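Local coordinates for protein L-threonine 3-dehydrogenase (Clostridioides difficile, PDB 7OL1) that probably catalyses the NAD-dependent oxidation of L-threonine at its 3-hydroxyl, as a member of the NAD(P)-dependent epimerase/dehydratase family, at residues N117-G122 with L172-Y177; F133-S138 with V165-G170. All coordinates share one frame; numbering follows the deposited sequence.

In the fold
Interaction 1 and interaction 2 have centres about 8 Å apart and share helix 162-181. Along the chain come helix 108-129, strand 132-138 and then helix 162-181, so both segments of interaction 2 fall between those of interaction 1. Interaction 1 joins the two helices side by side; interaction 2 seats the earlier turns of the second helix on the strand. They meet where L119 packs on G170 and F133, and where C174 lies against T135. Together they form part of the Rossmann-like domain of an extended short-chain dehydrogenase, and both reach the second subunit of the dimer, interaction 1 through both of its helices and interaction 2 through helix 162-181.

Interaction 1. Residues N117-G122 with L172-Y177; sequences NGLING and LLCDYY
The phenol oxygen of Y177 is hydrogen-bonded to OE1 of E124, one turn beyond I120 on helix 108-129, and passes beside the hydrocarbon end of I120, with OH 4.0 Å from I120 CD1. Tyrosine suits this place because it spans the groove between the helices, laying an aromatic body in an apolar interface while its hydroxyl finds a partner on the far helix. The side chains of I120 and Y177 cross obliquely. With CG1 of I120 anti to the backbone N (chi1 -174°), the longer branch extends across the groove, and its CD1 lies 4.3 Å from L173 CD2. One step back, L119 brings its forked end to the thiol of C174: CD1 is 3.8 Å and CD2 4.0 Å from SG. Cysteine is small and apolar enough to sit beside this fork, and no hydrogen bond joins the two segments. The nearest CA atoms across the groove are those of I120 and L173, 7.9 Å apart. The segment axes run 10.8 Å apart and almost parallel, at 10°, as expected of successive helices on one face of a parallel sheet. Beneath them, L119 and C174 both touch T135 of strand 132-138, while on the outer side I120 packs on L109 of the second subunit and L173 on W112 of that same subunit.

Interaction 2. Residues F133-S138 with V165-G170; sequences FFTPSS and VTKVSG
The side chain of K167 starts with CG anti to the carbonyl carbon (chi1 -69°) and then bends at chi2 and again at chi3 (90°), folding its methylenes along the 136-137 backbone, while S137 turns OG anti to its own N (chi1 -170°) to meet the root of the lysine. There S137 OG lies 3.6 Å from K167 CB, and farther along the chain K167 CD is 3.8 Å from S137 CA. The amine end comes to the loop between the two strand pieces: NZ is 3.6 Å from P136 O, too long to count as a hydrogen bond, and 4.1 Å from T135 CG2. A lysine suits the site by its length, with a flexible aliphatic shaft to lie over the backbone and a polar tip carried past it. Serine is short enough to fit against that shaft, and its hydroxyl is hydrogen-bonded to E171, one turn on from K167, so the same helix meets S137 through both residues. K167 and Y163 have the spacing of the Tyr-x-x-x-Lys motif of short-chain dehydrogenases; in relatives this lysine contacts the nicotinamide ribose, and K167 is consistent with that role, although the structure is an apoenzyme. Strand 132-138 lies in the central sheet, parallel to its neighbours 92-95 and 184-194, with helix 108-129 packed on F133, helix 236-248 on F134, and helix 162-181 reaching the second subunit through S169, which is hydrogen-bonded to S169 of that subunit.

Interaction 1. Residues N117-G122 with L172-Y177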
loop_
_atom_site.group_PDB
_atom_site.type_symbol
_atom_site.label_atom_id
_atom_site.label_comp_id
_atom_site.label_asym_id
_atom_site.label_seq_id
_atom_site.Cartn_x
_atom_site.Cartn_y
_atom_site.Cartn_z
ATOM N N ASN A 117 10.368 6.193 3.115
ATOM C CA ASN A 117 10.760 7.520 3.649
ATOM C C ASN A 117 11.458 8.270 2.515
ATOM O O ASN A 117 11.231 9.519 2.361
ATOM C CB ASN A 117 11.551 7.424 4.953
ATOM C CG ASN A 117 10.714 6.771 6.040
ATOM O OD1 ASN A 117 9.527 7.084 6.253
ATOM N ND2 ASN A 117 11.336 5.834 6.728
ATOM N N GLY A 118 12.238 7.565 1.701
ATOM C CA GLY A 118 12.847 8.236 0.531
ATOM C C GLY A 118 11.755 8.863 -0.325
ATOM O O GLY A 118 11.852 10.055 -0.635
ATOM N N LEU A 119 10.699 8.090 -0.611
ATOM C CA LEU A 119 9.612 8.466 -1.540
ATOM C C LEU A 119 8.826 9.617 -0.930
ATOM O O LEU A 119 8.655 10.659 -1.606
ATOM C CB LEU A 119 8.707 7.259 -1.779
ATOM C CG LEU A 119 7.493 7.516 -2.667
ATOM C CD1 LEU A 119 7.918 8.175 -3.962
ATOM C CD2 LEU A 119 6.738 6.226 -2.965
ATOM N N ILE A 120 8.335 9.446 0.290
ATOM C CA ILE A 120 7.491 10.503 0.929
ATOM C C ILE A 120 8.299 11.803 1.008
ATOM O O ILE A 120 7.712 12.874 0.896
ATOM C CB ILE A 120 6.934 10.044 2.291
ATOM C CG1 ILE A 120 5.960 11.056 2.878
ATOM C CG2 ILE A 120 8.026 9.714 3.278
ATOM C CD1 ILE A 120 4.601 10.445 3.083
ATOM N N ASN A 121 9.620 11.720 1.138
ATOM C CA ASN A 121 10.470 12.924 1.252
ATOM C C ASN A 121 10.405 13.621 -0.102
ATOM O O ASN A 121 10.073 14.821 -0.167
ATOM C CB ASN A 121 11.891 12.565 1.701
ATOM C CG ASN A 121 12.040 12.262 3.188
ATOM O OD1 ASN A 121 11.156 12.538 4.021
ATOM N ND2 ASN A 121 13.178 11.669 3.522
ATOM N N GLY A 122 10.708 12.877 -1.158
ATOM C CA GLY A 122 10.654 13.387 -2.539
ATOM C C GLY A 122 9.286 13.965 -2.881
ATOM O O GLY A 122 9.232 14.936 -3.652
ATOM N N LEU A 172 0.034 4.047 -4.488
ATOM C CA LEU A 172 -1.113 4.670 -3.780
ATOM C C LEU A 172 -0.750 6.083 -3.339
ATOM O O LEU A 172 -1.591 6.992 -3.453
ATOM C CB LEU A 172 -1.478 3.786 -2.591
ATOM C CG LEU A 172 -2.176 2.494 -3.005
ATOM C CD1 LEU A 172 -2.270 1.489 -1.869
ATOM C CD2 LEU A 172 -3.558 2.825 -3.521
ATOM N N LEU A 173 0.483 6.257 -2.891
ATOM C CA LEU A 173 0.939 7.505 -2.234
ATOM C C LEU A 173 1.195 8.547 -3.322
ATOM O O LEU A 173 0.756 9.734 -3.179
ATOM C CB LEU A 173 2.208 7.133 -1.475
ATOM C CG LEU A 173 2.557 7.948 -0.244
ATOM C CD1 LEU A 173 1.350 8.197 0.641
ATOM C CD2 LEU A 173 3.627 7.186 0.510
ATOM N N CYS A 174 1.877 8.115 -4.382
ATOM C CA CYS A 174 2.112 8.967 -5.553
ATOM C C CYS A 174 0.770 9.414 -6.144
ATOM O O CYS A 174 0.663 10.616 -6.473
ATOM C CB CYS A 174 2.980 8.253 -6.564
ATOM S SG CYS A 174 4.653 7.928 -5.960
ATOM N N ASP A 175 -0.236 8.533 -6.240
ATOM C CA ASP A 175 -1.562 8.962 -6.781
ATOM C C ASP A 175 -2.209 9.925 -5.774
ATOM O O ASP A 175 -2.822 10.910 -6.229
ATOM C CB ASP A 175 -2.476 7.806 -7.213
ATOM C CG ASP A 175 -2.122 7.183 -8.568
ATOM O OD1 ASP A 175 -1.151 7.634 -9.234
ATOM O OD2 ASP A 175 -2.803 6.214 -8.946
ATOM N N TYR A 176 -2.047 9.707 -4.463
ATOM C CA TYR A 176 -2.634 10.610 -3.429
ATOM C C TYR A 176 -2.060 12.026 -3.592
ATOM O O TYR A 176 -2.845 12.980 -3.432
ATOM C CB TYR A 176 -2.423 10.120 -1.998
ATOM C CG TYR A 176 -2.900 11.074 -0.924
ATOM C CD1 TYR A 176 -4.235 11.093 -0.544
ATOM C CD2 TYR A 176 -2.028 11.918 -0.240
ATOM C CE1 TYR A 176 -4.704 11.950 0.443
ATOM C CE2 TYR A 176 -2.484 12.793 0.747
ATOM C CZ TYR A 176 -3.836 12.817 1.093
ATOM O OH TYR A 176 -4.360 13.664 2.060
ATOM N N TYR A 177 -0.765 12.174 -3.894
ATOM C CA TYR A 177 -0.111 13.506 -3.937
ATOM C C TYR A 177 -0.691 14.248 -5.145
ATOM O O TYR A 177 -0.913 15.488 -5.051
ATOM C CB TYR A 177 1.423 13.389 -3.832
ATOM C CG TYR A 177 1.915 13.462 -2.403
ATOM C CD1 TYR A 177 1.869 12.363 -1.557
ATOM C CD2 TYR A 177 2.329 14.666 -1.857
ATOM C CE1 TYR A 177 2.252 12.449 -0.229
ATOM C CE2 TYR A 177 2.732 14.767 -0.537
ATOM C CZ TYR A 177 2.693 13.657 0.281
ATOM O OH TYR A 177 3.088 13.778 1.575
#

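Interaction 2. Residues F133-S138 with V165-G170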
loop_
_atom_site.group_PDB
_atom_site.type_symbol
_atom_site.label_atom_id
_atom_site.label_comp_id
_atom_site.label_asym_id
_atom_site.label_seq_id
_atom_site.Cartn_x
_atom_site.Cartn_y
_atom_site.Cartn_z
ATOM N N PHE A 133 7.474 14.555 -10.838
ATOM C CA PHE A 133 7.948 13.491 -9.933
ATOM C C PHE A 133 7.653 12.117 -10.556
ATOM O O PHE A 133 6.507 11.622 -10.547
ATOM C CB PHE A 133 7.362 13.704 -8.531
ATOM C CG PHE A 133 8.116 12.898 -7.504
ATOM C CD1 PHE A 133 9.257 13.397 -6.910
ATOM C CD2 PHE A 133 7.747 11.596 -7.207
ATOM C CE1 PHE A 133 9.968 12.639 -5.998
ATOM C CE2 PHE A 133 8.475 10.833 -6.310
ATOM C CZ PHE A 133 9.591 11.356 -5.712
ATOM N N PHE A 134 8.701 11.494 -11.073
ATOM C CA PHE A 134 8.674 10.133 -11.630
ATOM C C PHE A 134 9.246 9.132 -10.623
ATOM O O PHE A 134 10.385 9.250 -10.290
ATOM C CB PHE A 134 9.465 10.091 -12.926
ATOM C CG PHE A 134 9.386 8.762 -13.623
ATOM C CD1 PHE A 134 10.225 7.723 -13.249
ATOM C CD2 PHE A 134 8.453 8.548 -14.616
ATOM C CE1 PHE A 134 10.160 6.499 -13.884
ATOM C CE2 PHE A 134 8.383 7.322 -15.247
ATOM C CZ PHE A 134 9.240 6.307 -14.885
ATOM N N THR A 135 8.448 8.141 -10.231
ATOM C CA THR A 135 8.834 6.956 -9.443
ATOM C C THR A 135 8.587 5.696 -10.264
ATOM O O THR A 135 7.479 5.438 -10.695
ATOM C CB THR A 135 7.939 6.814 -8.214
ATOM O OG1 THR A 135 7.505 8.120 -7.824
ATOM C CG2 THR A 135 8.620 6.032 -7.113
ATOM N N PRO A 136 9.592 4.839 -10.472
ATOM C CA PRO A 136 9.369 3.551 -11.095
ATOM C C PRO A 136 8.750 2.594 -10.080
ATOM O O PRO A 136 9.017 2.759 -8.936
ATOM C CB PRO A 136 10.767 3.073 -11.474
ATOM C CG PRO A 136 11.688 3.750 -10.487
ATOM C CD PRO A 136 10.995 5.036 -10.079
ATOM N N SER A 137 7.881 1.711 -10.571
ATOM C CA SER A 137 7.221 0.590 -9.862
ATOM C C SER A 137 7.640 -0.684 -10.579
ATOM O O SER A 137 8.613 -0.593 -11.317
ATOM C CB SER A 137 5.738 0.772 -9.824
ATOM O OG SER A 137 5.157 -0.181 -8.954
ATOM N N SER A 138 6.975 -1.818 -10.374
ATOM C CA SER A 138 7.502 -3.137 -10.838
ATOM C C SER A 138 6.363 -4.144 -11.006
ATOM O O SER A 138 5.357 -4.046 -10.248
ATOM C CB SER A 138 8.537 -3.661 -9.832
ATOM O OG SER A 138 9.155 -4.883 -10.237
ATOM N N VAL A 165 5.438 -4.867 -1.688
ATOM C CA VAL A 165 4.579 -4.063 -0.780
ATOM C C VAL A 165 4.960 -2.584 -0.892
ATOM O O VAL A 165 4.055 -1.746 -0.801
ATOM C CB VAL A 165 4.746 -4.572 0.653
ATOM C CG1 VAL A 165 4.153 -3.610 1.681
ATOM C CG2 VAL A 165 4.181 -5.978 0.767
ATOM N N THR A 166 6.257 -2.269 -1.000
ATOM C CA THR A 166 6.723 -0.864 -0.994
ATOM C C THR A 166 6.235 -0.234 -2.304
ATOM O O THR A 166 5.735 0.900 -2.238
ATOM C CB THR A 166 8.229 -0.702 -0.718
ATOM O OG1 THR A 166 9.062 -1.265 -1.726
ATOM C CG2 THR A 166 8.661 -1.320 0.590
ATOM N N LYS A 167 6.253 -0.979 -3.414
ATOM C CA LYS A 167 5.813 -0.489 -4.752
ATOM C C LYS A 167 4.284 -0.243 -4.778
ATOM O O LYS A 167 3.816 0.842 -5.294
ATOM C CB LYS A 167 6.360 -1.444 -5.810
ATOM C CG LYS A 167 7.879 -1.379 -5.964
ATOM C CD LYS A 167 8.439 0.023 -6.276
ATOM C CE LYS A 167 8.814 0.872 -5.064
ATOM N NZ LYS A 167 9.051 2.295 -5.407
ATOM N N VAL A 168 3.496 -1.092 -4.139
ATOM C CA VAL A 168 2.040 -0.813 -4.095
ATOM C C VAL A 168 1.793 0.402 -3.213
ATOM O O VAL A 168 1.007 1.261 -3.627
ATOM C CB VAL A 168 1.218 -2.019 -3.613
ATOM C CG1 VAL A 168 -0.247 -1.633 -3.483
ATOM C CG2 VAL A 168 1.441 -3.211 -4.520
ATOM N N SER A 169 2.339 0.405 -1.996
ATOM C CA SER A 169 2.224 1.530 -1.024
ATOM C C SER A 169 2.592 2.836 -1.727
ATOM O O SER A 169 1.865 3.836 -1.561
ATOM C CB SER A 169 3.089 1.323 0.178
ATOM O OG SER A 169 2.592 0.264 0.970
ATOM N N GLY A 170 3.656 2.795 -2.526
ATOM C CA GLY A 170 4.150 3.957 -3.283
ATOM C C GLY A 170 3.219 4.384 -4.406
ATOM O O GLY A 170 3.001 5.592 -4.540
#